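PDB 4HVL: membrane-anchored mycosin mycp1 from Mycobacterium thermoresistibile, which is a subtilisin-like serine protease, an essential component of the mycobacterial type VII (ESX-1) secretion system, where it probably cleaves proteins linked to secretion. Local coordinates for residues L50-A55 / I120-D125; V210-A215 / Y317-A322; P226-A231 / V352-G357. All blocks are in the same frame, centred on the assembly; numbering follows the deposited sequence.

Interaction 1 of 3, residues L50-A55 / I120-D125; sequences LRLTEA and IGVAPD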
# COMPACT_ATOMS: atom_id res chain seq x y z
N LEU A 50 -13.70 2.49 11.69
CA LEU A 50 -14.04 1.59 10.58
C LEU A 50 -14.99 0.48 11.01
O LEU A 50 -15.42 -0.34 10.19
CB LEU A 50 -12.76 1.00 9.97
CG LEU A 50 -11.80 1.97 9.26
CD1 LEU A 50 -10.52 1.25 8.88
CD2 LEU A 50 -12.46 2.57 8.03
N ARG A 51 -15.30 0.44 12.30
CA ARG A 51 -16.27 -0.51 12.89
C ARG A 51 -15.85 -1.96 12.65
O ARG A 51 -16.66 -2.79 12.26
CB ARG A 51 -17.69 -0.26 12.36
CG ARG A 51 -18.14 1.18 12.47
CD ARG A 51 -19.65 1.34 12.47
NE ARG A 51 -20.32 1.08 11.18
CZ ARG A 51 -20.45 1.96 10.17
NH1 ARG A 51 -19.94 3.19 10.26
NH2 ARG A 51 -21.10 1.61 9.05
N LEU A 52 -14.57 -2.24 12.91
CA LEU A 52 -14.00 -3.56 12.61
C LEU A 52 -14.69 -4.68 13.38
O LEU A 52 -14.97 -5.76 12.82
CB LEU A 52 -12.48 -3.57 12.88
CG LEU A 52 -11.59 -2.71 11.97
CD1 LEU A 52 -10.12 -3.01 12.23
CD2 LEU A 52 -11.90 -2.89 10.49
N THR A 53 -14.98 -4.42 14.65
CA THR A 53 -15.73 -5.35 15.49
C THR A 53 -17.03 -5.78 14.81
O THR A 53 -17.33 -6.97 14.74
CB THR A 53 -16.05 -4.69 16.85
OG1 THR A 53 -14.83 -4.33 17.51
CG2 THR A 53 -16.78 -5.64 17.72
N GLU A 54 -17.80 -4.83 14.31
CA GLU A 54 -19.04 -5.16 13.62
C GLU A 54 -18.76 -5.89 12.30
O GLU A 54 -19.40 -6.90 11.99
CB GLU A 54 -19.83 -3.88 13.35
CG GLU A 54 -21.23 -4.07 12.77
CD GLU A 54 -22.19 -4.77 13.72
OE1 GLU A 54 -21.89 -4.84 14.93
OE2 GLU A 54 -23.25 -5.24 13.25
N ALA A 55 -17.79 -5.39 11.53
CA ALA A 55 -17.48 -5.99 10.25
C ALA A 55 -17.17 -7.48 10.39
O ALA A 55 -17.56 -8.28 9.52
CB ALA A 55 -16.33 -5.27 9.56
N ILE A 120 -6.66 -5.64 16.62
CA ILE A 120 -6.87 -6.76 15.70
C ILE A 120 -6.79 -6.24 14.29
O ILE A 120 -7.12 -5.09 14.04
CB ILE A 120 -8.22 -7.49 15.92
CG1 ILE A 120 -8.20 -8.87 15.24
CG2 ILE A 120 -9.40 -6.62 15.47
CD1 ILE A 120 -9.29 -9.80 15.72
N GLY A 121 -6.30 -7.09 13.38
CA GLY A 121 -6.25 -6.76 11.96
C GLY A 121 -7.65 -6.74 11.38
O GLY A 121 -8.62 -7.24 12.00
N VAL A 122 -7.74 -6.18 10.19
CA VAL A 122 -8.98 -6.16 9.43
C VAL A 122 -9.44 -7.56 9.06
O VAL A 122 -10.63 -7.86 9.19
CB VAL A 122 -8.86 -5.32 8.14
CG1 VAL A 122 -10.18 -5.36 7.38
CG2 VAL A 122 -8.46 -3.90 8.49
N ALA A 123 -8.50 -8.40 8.62
CA ALA A 123 -8.79 -9.74 8.12
C ALA A 123 -7.94 -10.76 8.89
O ALA A 123 -7.06 -11.39 8.32
CB ALA A 123 -8.45 -9.81 6.64
N PRO A 124 -8.24 -10.93 10.18
CA PRO A 124 -7.37 -11.71 11.05
C PRO A 124 -7.25 -13.18 10.70
O PRO A 124 -6.42 -13.85 11.28
CB PRO A 124 -8.01 -11.55 12.42
CG PRO A 124 -9.45 -11.29 12.14
CD PRO A 124 -9.44 -10.45 10.90
N ASP A 125 -8.10 -13.70 9.81
CA ASP A 125 -7.97 -15.08 9.37
C ASP A 125 -7.25 -15.22 8.02
O ASP A 125 -7.08 -16.33 7.52
CB ASP A 125 -9.34 -15.79 9.33
CG ASP A 125 -9.87 -16.16 10.74
OD1 ASP A 125 -9.08 -16.43 11.68
OD2 ASP A 125 -11.12 -16.20 10.92
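Helix 52-55, a single short turn on the outside of the subtilisin fold, packs through L52 on V122 of the loop that leads from helix 102-110 into strand 127-132. R51, with phi 60°, breaks the chain between helix 45-50 and this turn: it closes the first helix in a Schellman motif and occupies the N-cap position of the second, where its O accepts from A55 N at 2.9 Å. L52 therefore comes directly after a sharp change of direction and faces the loop. Its CG lies beside the backbone N (chi1 -67°), and the branched end fits over V122: CG2 of V122 is 4.1 Å from L52 CD2 and 4.2 Å from L52 CD1, so one valine methyl faces both leucine methyls. The two side chains cross at about a right angle and meet purely by apolar contact. L52 CD1 also rests 4.1 Å from I120 O, extending the contact onto the loop backbone. I120 stands at the edge of the contact, its CG2 4.9 Å from L52 CD1. No hydrogen bond joins the two segments directly, but H56, just past the helical turn, ties them through NE2 to V122 O and lies against I120 and P124. Backbone bonds from V122 to V108 and from A123 to I109 attach the loop to helix 102-110. V122 is thus held by that helix through its backbone and packs on Y317 and L324 of helix 311-328 through its side chain; Y317 also touches L50, while helix 363-368 covers A55 through L367.

Interaction 2 of 3, residues V210-A215 / Y317-A322; sequences VVIAAA and YVSGLA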
# COMPACT_ATOMS: atom_id res chain seq x y z
N VAL A 210 -6.95 -8.69 -6.73
CA VAL A 210 -7.30 -7.31 -6.47
C VAL A 210 -6.00 -6.64 -6.12
O VAL A 210 -5.29 -7.16 -5.27
CB VAL A 210 -8.24 -7.19 -5.27
CG1 VAL A 210 -8.27 -5.75 -4.75
CG2 VAL A 210 -9.62 -7.68 -5.64
N VAL A 211 -5.68 -5.51 -6.76
CA VAL A 211 -4.46 -4.78 -6.43
C VAL A 211 -4.79 -3.45 -5.79
O VAL A 211 -5.50 -2.66 -6.36
CB VAL A 211 -3.56 -4.53 -7.67
CG1 VAL A 211 -2.27 -3.86 -7.24
CG2 VAL A 211 -3.24 -5.86 -8.35
N ILE A 212 -4.23 -3.20 -4.61
CA ILE A 212 -4.44 -1.96 -3.86
C ILE A 212 -3.10 -1.23 -3.76
O ILE A 212 -2.08 -1.85 -3.46
CB ILE A 212 -4.96 -2.24 -2.44
CG1 ILE A 212 -6.21 -3.13 -2.44
CG2 ILE A 212 -5.23 -0.95 -1.71
CD1 ILE A 212 -7.43 -2.61 -3.20
N ALA A 213 -3.09 0.07 -4.03
CA ALA A 213 -1.86 0.85 -3.96
C ALA A 213 -1.98 2.06 -3.02
O ALA A 213 -3.02 2.72 -2.96
CB ALA A 213 -1.45 1.34 -5.35
N ALA A 214 -0.89 2.36 -2.32
CA ALA A 214 -0.79 3.56 -1.52
C ALA A 214 -0.78 4.80 -2.42
O ALA A 214 -0.12 4.82 -3.46
CB ALA A 214 0.50 3.51 -0.70
N ALA A 215 -1.48 5.84 -2.01
CA ALA A 215 -1.40 7.11 -2.73
C ALA A 215 0.01 7.71 -2.71
O ALA A 215 0.36 8.43 -3.64
CB ALA A 215 -2.40 8.12 -2.18
N TYR A 317 -5.56 -0.92 5.35
CA TYR A 317 -6.99 -1.09 5.73
C TYR A 317 -7.86 -1.53 4.55
O TYR A 317 -8.70 -2.41 4.71
CB TYR A 317 -7.60 0.17 6.37
CG TYR A 317 -7.09 0.44 7.74
CD1 TYR A 317 -7.52 -0.30 8.81
CD2 TYR A 317 -6.15 1.43 7.97
CE1 TYR A 317 -7.01 -0.08 10.07
CE2 TYR A 317 -5.65 1.67 9.22
CZ TYR A 317 -6.09 0.91 10.27
OH TYR A 317 -5.58 1.15 11.50
N VAL A 318 -7.64 -0.95 3.37
CA VAL A 318 -8.42 -1.28 2.17
C VAL A 318 -8.13 -2.71 1.68
O VAL A 318 -9.06 -3.41 1.29
CB VAL A 318 -8.17 -0.24 1.03
CG1 VAL A 318 -8.92 -0.60 -0.24
CG2 VAL A 318 -8.60 1.15 1.49
N SER A 319 -6.87 -3.13 1.67
CA SER A 319 -6.52 -4.52 1.37
C SER A 319 -7.20 -5.52 2.30
O SER A 319 -7.73 -6.52 1.86
CB SER A 319 -5.01 -4.73 1.41
OG SER A 319 -4.41 -4.00 0.36
N GLY A 320 -7.19 -5.23 3.59
CA GLY A 320 -7.98 -5.99 4.54
C GLY A 320 -9.45 -6.10 4.20
O GLY A 320 -10.02 -7.20 4.24
N LEU A 321 -10.07 -4.97 3.87
CA LEU A 321 -11.47 -4.94 3.46
C LEU A 321 -11.70 -5.76 2.20
O LEU A 321 -12.68 -6.48 2.13
CB LEU A 321 -11.94 -3.51 3.20
CG LEU A 321 -13.41 -3.44 2.76
CD1 LEU A 321 -14.31 -4.26 3.67
CD2 LEU A 321 -13.81 -1.97 2.80
N ALA A 322 -10.79 -5.67 1.24
CA ALA A 322 -10.92 -6.45 0.03
C ALA A 322 -10.96 -7.93 0.38
O ALA A 322 -11.79 -8.69 -0.15
CB ALA A 322 -9.79 -6.14 -0.94
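S319 OG, pressed against I212 of the neighbouring strand, is hydrogen-bonded to N178 OD1 and, weakly, to A315 O one turn back in its own helix. These bonds satisfy a hydroxyl that is otherwise in apolar surroundings in the core of the subtilisin fold, where helix 311-328 packs on the parallel sheet. Strand 210-214 and the 317-322 part of the helix run almost antiparallel, at 166° with their axes 8.6 Å apart, as expected for a helix laid along the strands of an alpha/beta sheet. V210 and I212 face the helix, which answers with V318, S319 and A322; V211 and A213 face the other way. I212 carries most of the contact. Its CB and CG1 each lie 3.4 Å from S319 OG, close van der Waals packing of the oxygen against the base of the isoleucine. Both branches of I212 rest on one methyl of the valine one residue earlier: V318 CG1 is 3.9 Å from I212 CD1 and 4.0 Å from I212 CG2. With CG1 beside the backbone N (chi1 -54°) and chi2 at -59°, CD1 comes against V318. I338 of helix 334-343 touches both V210 and I212, while L256 and V258 of strand 256-261 lie against I212 and V318. Helix 311-328 carries S312, the predicted nucleophile, near its N-terminus; with H101, S312 binds a zinc ion in this crystal, and the side chains of S319 and S312 are about 10 Å apart. One turn after V318, the contact closes with V210 CG1 against A322 CB, 4.1 Å apart.

Interaction 3 of 3, residues P226-A231 / V352-G357; sequences PPPDPA and VDNYVG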
# COMPACT_ATOMS: atom_id res chain seq x y z
N PRO A 226 -1.09 19.86 -7.80
CA PRO A 226 -2.15 20.89 -7.69
C PRO A 226 -3.54 20.32 -7.91
O PRO A 226 -3.67 19.30 -8.58
CB PRO A 226 -1.81 21.89 -8.82
CG PRO A 226 -0.41 21.62 -9.20
CD PRO A 226 -0.12 20.18 -8.86
N PRO A 227 -4.58 20.97 -7.37
CA PRO A 227 -5.93 20.50 -7.66
C PRO A 227 -6.35 20.69 -9.14
O PRO A 227 -5.70 21.42 -9.89
CB PRO A 227 -6.80 21.39 -6.76
CG PRO A 227 -6.01 22.63 -6.57
CD PRO A 227 -4.59 22.17 -6.52
N PRO A 228 -7.44 20.06 -9.55
CA PRO A 228 -8.05 20.32 -10.86
C PRO A 228 -8.40 21.78 -11.09
O PRO A 228 -8.74 22.48 -10.13
CB PRO A 228 -9.35 19.51 -10.81
CG PRO A 228 -9.11 18.45 -9.76
CD PRO A 228 -8.19 19.06 -8.76
N ASP A 229 -8.32 22.24 -12.34
CA ASP A 229 -8.80 23.58 -12.69
C ASP A 229 -10.30 23.51 -13.03
O ASP A 229 -10.69 22.90 -14.03
CB ASP A 229 -8.01 24.17 -13.86
CG ASP A 229 -8.31 25.65 -14.08
OD1 ASP A 229 -9.30 26.16 -13.50
OD2 ASP A 229 -7.55 26.31 -14.83
N PRO A 230 -11.15 24.14 -12.20
CA PRO A 230 -12.60 24.15 -12.44
C PRO A 230 -13.03 24.81 -13.75
O PRO A 230 -14.15 24.57 -14.23
CB PRO A 230 -13.15 24.98 -11.27
CG PRO A 230 -12.09 24.92 -10.23
CD PRO A 230 -10.81 24.90 -10.98
N ALA A 231 -12.16 25.66 -14.31
CA ALA A 231 -12.45 26.29 -15.60
C ALA A 231 -12.21 25.35 -16.79
O ALA A 231 -12.52 25.72 -17.92
CB ALA A 231 -11.63 27.57 -15.76
N VAL A 352 -16.41 13.36 -5.68
CA VAL A 352 -15.12 12.69 -5.82
C VAL A 352 -14.08 13.80 -5.80
O VAL A 352 -14.32 14.90 -6.31
CB VAL A 352 -15.03 11.89 -7.14
CG1 VAL A 352 -13.60 11.47 -7.46
CG2 VAL A 352 -15.94 10.67 -7.11
N ASP A 353 -12.93 13.55 -5.18
CA ASP A 353 -11.83 14.49 -5.29
C ASP A 353 -10.48 13.77 -5.33
O ASP A 353 -10.40 12.55 -5.20
CB ASP A 353 -11.93 15.56 -4.20
CG ASP A 353 -11.65 15.04 -2.81
OD1 ASP A 353 -10.76 14.18 -2.64
OD2 ASP A 353 -12.30 15.54 -1.87
N ASN A 354 -9.44 14.56 -5.55
CA ASN A 354 -8.10 14.02 -5.75
C ASN A 354 -7.37 13.63 -4.46
O ASN A 354 -6.29 13.05 -4.51
CB ASN A 354 -7.27 15.01 -6.59
CG ASN A 354 -7.61 14.94 -8.07
OD1 ASN A 354 -8.64 14.38 -8.45
ND2 ASN A 354 -6.73 15.50 -8.92
N TYR A 355 -7.97 13.93 -3.30
CA TYR A 355 -7.34 13.64 -2.02
C TYR A 355 -7.82 12.30 -1.49
O TYR A 355 -7.01 11.46 -1.04
CB TYR A 355 -7.59 14.80 -1.05
CG TYR A 355 -7.19 16.11 -1.67
CD1 TYR A 355 -5.89 16.53 -1.63
CD2 TYR A 355 -8.13 16.89 -2.35
CE1 TYR A 355 -5.50 17.71 -2.24
CE2 TYR A 355 -7.76 18.08 -2.97
CZ TYR A 355 -6.43 18.49 -2.91
OH TYR A 355 -6.04 19.67 -3.51
N VAL A 356 -9.13 12.08 -1.58
CA VAL A 356 -9.77 10.88 -1.04
C VAL A 356 -10.51 10.06 -2.10
O VAL A 356 -11.04 9.00 -1.78
CB VAL A 356 -10.72 11.21 0.13
CG1 VAL A 356 -9.94 11.81 1.29
CG2 VAL A 356 -11.88 12.12 -0.30
N GLY A 357 -10.52 10.52 -3.35
CA GLY A 357 -11.26 9.83 -4.39
C GLY A 357 -12.73 9.81 -4.06
O GLY A 357 -13.32 10.86 -3.80
O HOH W 1 -4.42 16.84 -7.44
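The backbones of P227 and N354 pass with their CA atoms 7.1 Å apart, bringing a polyproline II run, P226 to P228, beside a tight turn of the loop between helices 334-343 and 363-368. The turn is built on D353, whose carboxylate forms an Asx turn and the wider Asx motif: OD1 accepts from Y355 N at 2.9 Å and from V356 N at 2.9 Å. The bond from V356 is nearly straight (172°) and follows the C-O axis, whereas that from Y355 is bent (143°) and comes from above the carboxylate plane. With two N-H groups drawn to one oxygen, N354 and Y355 are presented to the prolines. Y355 CG lies beside its own backbone N (chi1 -52°), and the ring extends towards P227, where its OH meets P227 CB at 3.8 Å. The side chains of N354 and P228 come at each other from opposite directions, ND2 of N354 lying 3.9 Å from P228 CD in van der Waals contact. The amide nitrogen spends its hydrogens on R237 O and on a water. That water bridges the two segments: it donates to P226 O at 2.8 Å and accepts from N354 ND2 at 3.1 Å. The contact is thus a partly buried joint between two surface loops of the subtilisin fold, away from the catalytic and zinc sites. Beyond the proline run, D229 folds its own chain into a second Asx turn, its OD1 taking A231 N at 3.0 Å from above the carboxylate plane.

Overall arrangement
Interactions 1 and 2 touch, their centres 14 Å apart. Helix 311-328 joins them: V122 CG1 comes 3.4 Å from G320 C, so interaction 1 covers a helix whose S319 side packs on the parallel sheet in interaction 2. Interaction 3 is peripheral, its centre 21 Å from that of interaction 2 and 31 Å from that of interaction 1. Along the chain interaction 1 closes first; the segments of interactions 2 and 3 then alternate, 210-215, 226-231, 317-322 and 352-357. Chain separated by over a hundred residues is thereby joined both in the core and at the surface of the protease.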